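FOKI restriction endonuclease (Planomicrobium okeanokoites, PDB 2FOK) cleaves double-stranded DNA as a metal-dependent type IIS restriction endonuclease, probably cutting at a set distance from the sequence it recognises. Local coordinates at residues S187-F192 with T308-I313; E396-L401 with E407-I412. All blocks are in the same frame, centred on the assembly; numbering follows the deposited sequence.

Interaction 1 (S187-F192 with T308-I313); sequences SGESGF and TRRALI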
loop_
_atom_site.group_PDB
_atom_site.type_symbol
_atom_site.label_atom_id
_atom_site.label_comp_id
_atom_site.label_asym_id
_atom_site.label_seq_id
_atom_site.Cartn_x
_atom_site.Cartn_y
_atom_site.Cartn_z
ATOM N N SER A 187 6.165 1.950 3.227
ATOM C CA SER A 187 5.658 0.785 3.951
ATOM C C SER A 187 4.911 0.964 5.265
ATOM O O SER A 187 5.340 1.695 6.156
ATOM C CB SER A 187 6.797 -0.213 4.186
ATOM O OG SER A 187 7.639 -0.291 3.054
ATOM N N GLY A 188 3.783 0.270 5.365
ATOM C CA GLY A 188 2.989 0.300 6.569
ATOM C C GLY A 188 1.850 1.284 6.605
ATOM O O GLY A 188 0.791 0.982 7.149
ATOM N N GLU A 189 2.058 2.469 6.043
ATOM C CA GLU A 189 1.015 3.478 6.061
ATOM C C GLU A 189 -0.044 3.147 5.036
ATOM O O GLU A 189 0.172 2.289 4.176
ATOM C CB GLU A 189 1.612 4.860 5.795
ATOM C CG GLU A 189 2.157 5.059 4.402
ATOM C CD GLU A 189 2.885 6.368 4.263
ATOM O OE1 GLU A 189 3.601 6.753 5.226
ATOM O OE2 GLU A 189 2.740 7.011 3.195
ATOM N N SER A 190 -1.196 3.810 5.132
ATOM C CA SER A 190 -2.283 3.552 4.190
ATOM C C SER A 190 -1.899 4.007 2.779
ATOM O O SER A 190 -1.459 5.141 2.569
ATOM C CB SER A 190 -3.567 4.243 4.654
ATOM O OG SER A 190 -3.386 5.635 4.780
ATOM N N GLY A 191 -2.058 3.103 1.819
ATOM C CA GLY A 191 -1.694 3.397 0.449
ATOM C C GLY A 191 -0.517 2.508 0.083
ATOM O O GLY A 191 -0.293 2.217 -1.084
ATOM N N PHE A 192 0.237 2.079 1.098
ATOM C CA PHE A 192 1.395 1.197 0.918
ATOM C C PHE A 192 1.375 0.103 1.979
ATOM O O PHE A 192 2.336 -0.051 2.740
ATOM C CB PHE A 192 2.719 1.967 1.043
ATOM C CG PHE A 192 2.796 3.190 0.191
ATOM C CD1 PHE A 192 3.179 3.099 -1.137
ATOM C CD2 PHE A 192 2.465 4.434 0.717
ATOM C CE1 PHE A 192 3.235 4.234 -1.949
ATOM C CE2 PHE A 192 2.512 5.580 -0.071
ATOM C CZ PHE A 192 2.900 5.484 -1.413
ATOM N N THR A 308 5.107 17.377 1.289
ATOM C CA THR A 308 6.066 18.468 1.334
ATOM C C THR A 308 7.257 18.108 2.220
ATOM O O THR A 308 8.415 18.266 1.819
ATOM C CB THR A 308 5.412 19.758 1.860
ATOM O OG1 THR A 308 4.191 19.994 1.150
ATOM C CG2 THR A 308 6.335 20.948 1.658
ATOM N N ARG A 309 6.964 17.614 3.418
ATOM C CA ARG A 309 7.998 17.218 4.372
ATOM C C ARG A 309 8.994 16.239 3.743
ATOM O O ARG A 309 10.206 16.404 3.872
ATOM C CB ARG A 309 7.340 16.590 5.603
ATOM C CG ARG A 309 8.213 16.537 6.847
ATOM C CD ARG A 309 8.018 15.196 7.542
ATOM N NE ARG A 309 6.881 15.199 8.455
ATOM C CZ ARG A 309 5.975 14.227 8.569
ATOM N NH1 ARG A 309 6.045 13.133 7.821
ATOM N NH2 ARG A 309 4.996 14.355 9.455
ATOM N N ARG A 310 8.488 15.210 3.071
ATOM C CA ARG A 310 9.376 14.253 2.426
ATOM C C ARG A 310 10.093 14.901 1.238
ATOM O O ARG A 310 11.228 14.558 0.942
ATOM C CB ARG A 310 8.590 13.020 1.981
ATOM C CG ARG A 310 8.288 12.073 3.139
ATOM C CD ARG A 310 7.180 11.070 2.814
ATOM N NE ARG A 310 6.829 10.289 3.995
ATOM C CZ ARG A 310 5.726 9.563 4.122
ATOM N NH1 ARG A 310 4.846 9.505 3.136
ATOM N NH2 ARG A 310 5.483 8.921 5.256
ATOM N N ALA A 311 9.436 15.852 0.578
ATOM C CA ALA A 311 10.028 16.541 -0.574
ATOM C C ALA A 311 11.226 17.378 -0.148
ATOM O O ALA A 311 12.273 17.372 -0.800
ATOM C CB ALA A 311 8.988 17.435 -1.243
ATOM N N LEU A 312 11.054 18.103 0.950
ATOM C CA LEU A 312 12.100 18.942 1.492
ATOM C C LEU A 312 13.275 18.136 2.059
ATOM O O LEU A 312 14.397 18.633 2.109
ATOM C CB LEU A 312 11.512 19.853 2.566
ATOM C CG LEU A 312 10.578 20.906 1.977
ATOM C CD1 LEU A 312 9.911 21.704 3.078
ATOM C CD2 LEU A 312 11.392 21.801 1.044
ATOM N N ILE A 313 13.033 16.906 2.502
ATOM C CA ILE A 313 14.137 16.111 3.010
ATOM C C ILE A 313 14.955 15.621 1.819
ATOM O O ILE A 313 16.179 15.535 1.884
ATOM C CB ILE A 313 13.670 14.892 3.841
ATOM C CG1 ILE A 313 12.822 15.340 5.037
ATOM C CG2 ILE A 313 14.877 14.162 4.379
ATOM C CD1 ILE A 313 11.935 14.226 5.617
#

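Interaction 2 (E396-L401 with E407-I412); sequences ELRHKL and EYIELI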
loop_
_atom_site.group_PDB
_atom_site.type_symbol
_atom_site.label_atom_id
_atom_site.label_comp_id
_atom_site.label_asym_id
_atom_site.label_seq_id
_atom_site.Cartn_x
_atom_site.Cartn_y
_atom_site.Cartn_z
ATOM N N GLU A 396 4.222 11.691 17.994
ATOM C CA GLU A 396 4.388 11.478 19.428
ATOM C C GLU A 396 4.808 10.055 19.736
ATOM O O GLU A 396 5.777 9.846 20.441
ATOM C CB GLU A 396 3.098 11.791 20.188
ATOM C CG GLU A 396 3.262 11.724 21.701
ATOM C CD GLU A 396 2.010 11.258 22.422
ATOM O OE1 GLU A 396 0.898 11.468 21.887
ATOM O OE2 GLU A 396 2.138 10.683 23.530
ATOM N N LEU A 397 4.098 9.083 19.172
ATOM C CA LEU A 397 4.377 7.667 19.404
ATOM C C LEU A 397 5.654 7.109 18.768
ATOM O O LEU A 397 6.168 6.070 19.201
ATOM C CB LEU A 397 3.170 6.833 18.960
ATOM C CG LEU A 397 1.849 7.062 19.713
ATOM C CD1 LEU A 397 0.738 6.257 19.040
ATOM C CD2 LEU A 397 1.993 6.644 21.169
ATOM N N ARG A 398 6.149 7.768 17.723
ATOM C CA ARG A 398 7.383 7.326 17.066
ATOM C C ARG A 398 8.540 7.766 17.952
ATOM O O ARG A 398 9.554 7.076 18.063
ATOM C CB ARG A 398 7.524 7.961 15.677
ATOM C CG ARG A 398 7.388 6.948 14.546
ATOM C CD ARG A 398 7.760 7.535 13.202
ATOM N NE ARG A 398 6.756 8.483 12.737
ATOM C CZ ARG A 398 5.786 8.181 11.888
ATOM N NH1 ARG A 398 5.683 6.945 11.402
ATOM N NH2 ARG A 398 4.929 9.117 11.516
ATOM N N HIS A 399 8.369 8.926 18.577
ATOM C CA HIS A 399 9.351 9.484 19.490
ATOM C C HIS A 399 8.857 9.201 20.910
ATOM O O HIS A 399 8.561 10.119 21.678
ATOM C CB HIS A 399 9.454 10.984 19.277
ATOM C CG HIS A 399 10.417 11.663 20.198
ATOM N ND1 HIS A 399 11.779 11.645 19.994
ATOM C CD2 HIS A 399 10.220 12.359 21.341
ATOM C CE1 HIS A 399 12.380 12.302 20.969
ATOM N NE2 HIS A 399 11.455 12.745 21.802
ATOM N N LYS A 400 8.744 7.928 21.256
ATOM C CA LYS A 400 8.262 7.556 22.579
ATOM C C LYS A 400 8.337 6.052 22.725
ATOM O O LYS A 400 8.834 5.545 23.720
ATOM C CB LYS A 400 6.814 8.017 22.761
ATOM C CG LYS A 400 6.352 8.040 24.201
ATOM C CD LYS A 400 4.851 7.850 24.316
ATOM C CE LYS A 400 4.227 8.989 25.102
ATOM N NZ LYS A 400 4.911 10.286 24.808
ATOM N N LEU A 401 7.831 5.346 21.718
ATOM C CA LEU A 401 7.853 3.890 21.718
ATOM C C LEU A 401 9.181 3.492 21.077
ATOM O O LEU A 401 9.305 3.448 19.860
ATOM C CB LEU A 401 6.662 3.339 20.912
ATOM C CG LEU A 401 5.239 3.853 21.229
ATOM C CD1 LEU A 401 4.219 2.858 20.676
ATOM C CD2 LEU A 401 5.023 4.037 22.743
ATOM N N GLU A 407 6.286 0.993 12.000
ATOM C CA GLU A 407 5.253 0.627 11.044
ATOM C C GLU A 407 3.894 0.366 11.708
ATOM O O GLU A 407 2.847 0.627 11.115
ATOM C CB GLU A 407 5.694 -0.625 10.289
ATOM C CG GLU A 407 5.849 -1.850 11.184
ATOM C CD GLU A 407 5.792 -3.150 10.406
ATOM O OE1 GLU A 407 4.696 -3.508 9.925
ATOM O OE2 GLU A 407 6.850 -3.808 10.274
ATOM N N TYR A 408 3.912 -0.153 12.934
ATOM C CA TYR A 408 2.675 -0.452 13.654
ATOM C C TYR A 408 1.919 0.796 14.083
ATOM O O TYR A 408 0.697 0.762 14.269
ATOM C CB TYR A 408 2.963 -1.324 14.875
ATOM C CG TYR A 408 3.410 -2.711 14.501
ATOM C CD1 TYR A 408 2.572 -3.556 13.775
ATOM C CD2 TYR A 408 4.691 -3.164 14.825
ATOM C CE1 TYR A 408 3.000 -4.817 13.379
ATOM C CE2 TYR A 408 5.128 -4.410 14.437
ATOM C CZ TYR A 408 4.276 -5.238 13.714
ATOM O OH TYR A 408 4.684 -6.496 13.356
ATOM N N ILE A 409 2.631 1.902 14.239
ATOM C CA ILE A 409 1.957 3.120 14.649
ATOM C C ILE A 409 1.009 3.571 13.539
ATOM O O ILE A 409 0.119 4.379 13.771
ATOM C CB ILE A 409 2.965 4.250 14.998
ATOM C CG1 ILE A 409 3.271 5.084 13.764
ATOM C CG2 ILE A 409 4.234 3.666 15.594
ATOM C CD1 ILE A 409 2.421 6.330 13.675
ATOM N N GLU A 410 1.197 3.027 12.340
ATOM C CA GLU A 410 0.358 3.376 11.196
ATOM C C GLU A 410 -1.056 2.799 11.305
ATOM O O GLU A 410 -1.950 3.196 10.567
ATOM C CB GLU A 410 1.005 2.893 9.894
ATOM C CG GLU A 410 2.263 3.660 9.490
ATOM C CD GLU A 410 2.041 5.162 9.299
ATOM O OE1 GLU A 410 0.902 5.597 9.008
ATOM O OE2 GLU A 410 3.023 5.917 9.438
ATOM N N LEU A 411 -1.245 1.861 12.229
ATOM C CA LEU A 411 -2.536 1.221 12.461
ATOM C C LEU A 411 -3.547 2.199 13.057
ATOM O O LEU A 411 -4.744 1.971 12.993
ATOM C CB LEU A 411 -2.368 0.046 13.420
ATOM C CG LEU A 411 -1.404 -1.081 13.079
ATOM C CD1 LEU A 411 -1.781 -2.302 13.896
ATOM C CD2 LEU A 411 -1.470 -1.397 11.589
ATOM N N ILE A 412 -3.057 3.281 13.654
ATOM C CA ILE A 412 -3.928 4.285 14.249
ATOM C C ILE A 412 -4.765 5.003 13.183
ATOM O O ILE A 412 -5.898 5.423 13.447
ATOM C CB ILE A 412 -3.112 5.350 15.011
ATOM C CG1 ILE A 412 -2.616 4.787 16.334
ATOM C CG2 ILE A 412 -3.966 6.559 15.272
ATOM C CD1 ILE A 412 -1.600 5.669 16.993
#

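Interaction 1 (S187-F192 with T308-I313)
E189 and R310 form a buried, two-pronged salt bridge between a loop of the second recognition subdomain and a helix of the D3 domain. The two side chains reach toward each other from opposite directions, and R310 presents its NH1 and NH2 end, one nitrogen to each carboxylate oxygen. R310 NH2 gives the shorter bond, 2.9 Å to E189 OE1, while R310 NH1 lies 3.3 Å from E189 OE2. Both oxygens use their syn lone pairs, with the two planes 26° apart. With chi2 at 163° and chi3 at -174°, R310 is straight from CG to NE, which carries its guanidinium from the helix to the turn. E189 is the first residue of a type II turn ending at F192, closed by F192 N to E189 O (3.1 Å); at G191 a CB would press against the carbonyl O of S190. The guanidinium is held further, NE by a salt bridge to D347 and NH1 by a hydrogen bond to the carbonyl of L296, which should fix its rotation. A glutamine in place of E189 would probably cancel the ion pair, keep at most one neutral bond and turn an amide N-H donor toward the other arginine nitrogen, leaving D347 as R310's main counter-charge. The turn lies between helices 177-181 and 197-205, F192 packs on helix 222-236, and R310 projects from helix 303-319, beside helix 341-352.

Interaction 2 (E396-L401 with E407-I412)
R398 and I409 meet at about a right angle in the closely packed part of this contact, where the end of helix 389-398 faces the residues leading into helix 411-414. I409 CD1 lies over one face of the guanidinium, 4.0 Å from R398 NH1, and I409 CG1 is 3.9 Å from the same nitrogen. A bend at chi3 (-71°) brings the guanidinium of R398 nearer I409 and E410. E410 OE2 sits at the guanidinium edge, in its plane; the bond from R398 NH1 is straight (171°) but weak at 3.5 Å. E410 has a stronger partner in K394, which pairs with its OE1, so the carboxylate is paired with K394 and only weakly with R398. The two backbones come closest between L397 CA and I409 CA, 7.0 Å apart. Away from the guanidinium, L397 and I412 point their apolar ends at each other, at a spacing that is doubtful in the model. The other side is looser: K400 NZ reaches back to E396 OE2 (3.1 Å) in a weak bond on the exposed surface, and H399, the first residue to leave the helix, is exposed, its ND1 hydrogen-bonded to E342. L401 packs on helix 548-560, while H406 bonds the carbonyl of R398 across the connection. This short loop connection turns the chain back toward helix 411-414 within the cleavage-domain family, of the PD-(D/E)XK nuclease clan.

In the fold
From the N terminus, the chain first passes the loop 187-192, then runs through 115 residues, among them helices 197-205, 209-218, 222-236 and 269-279, before interaction 1 closes that long loop at helix 303-319. Interaction 2 follows in series and closes a connection of only five residues, so the two neither nest nor cross. Their centres are 14 Å apart, yet they touch: G188 O lies 3.4 Å from E410 CB. Helix 341-352 links them further, carrying D347 against R310 and E342, T343 and N346 against R398. Together they join recognition subdomain 2, the D3 domain and the cleavage domain, consistent with a nuclease packed against its recognition region.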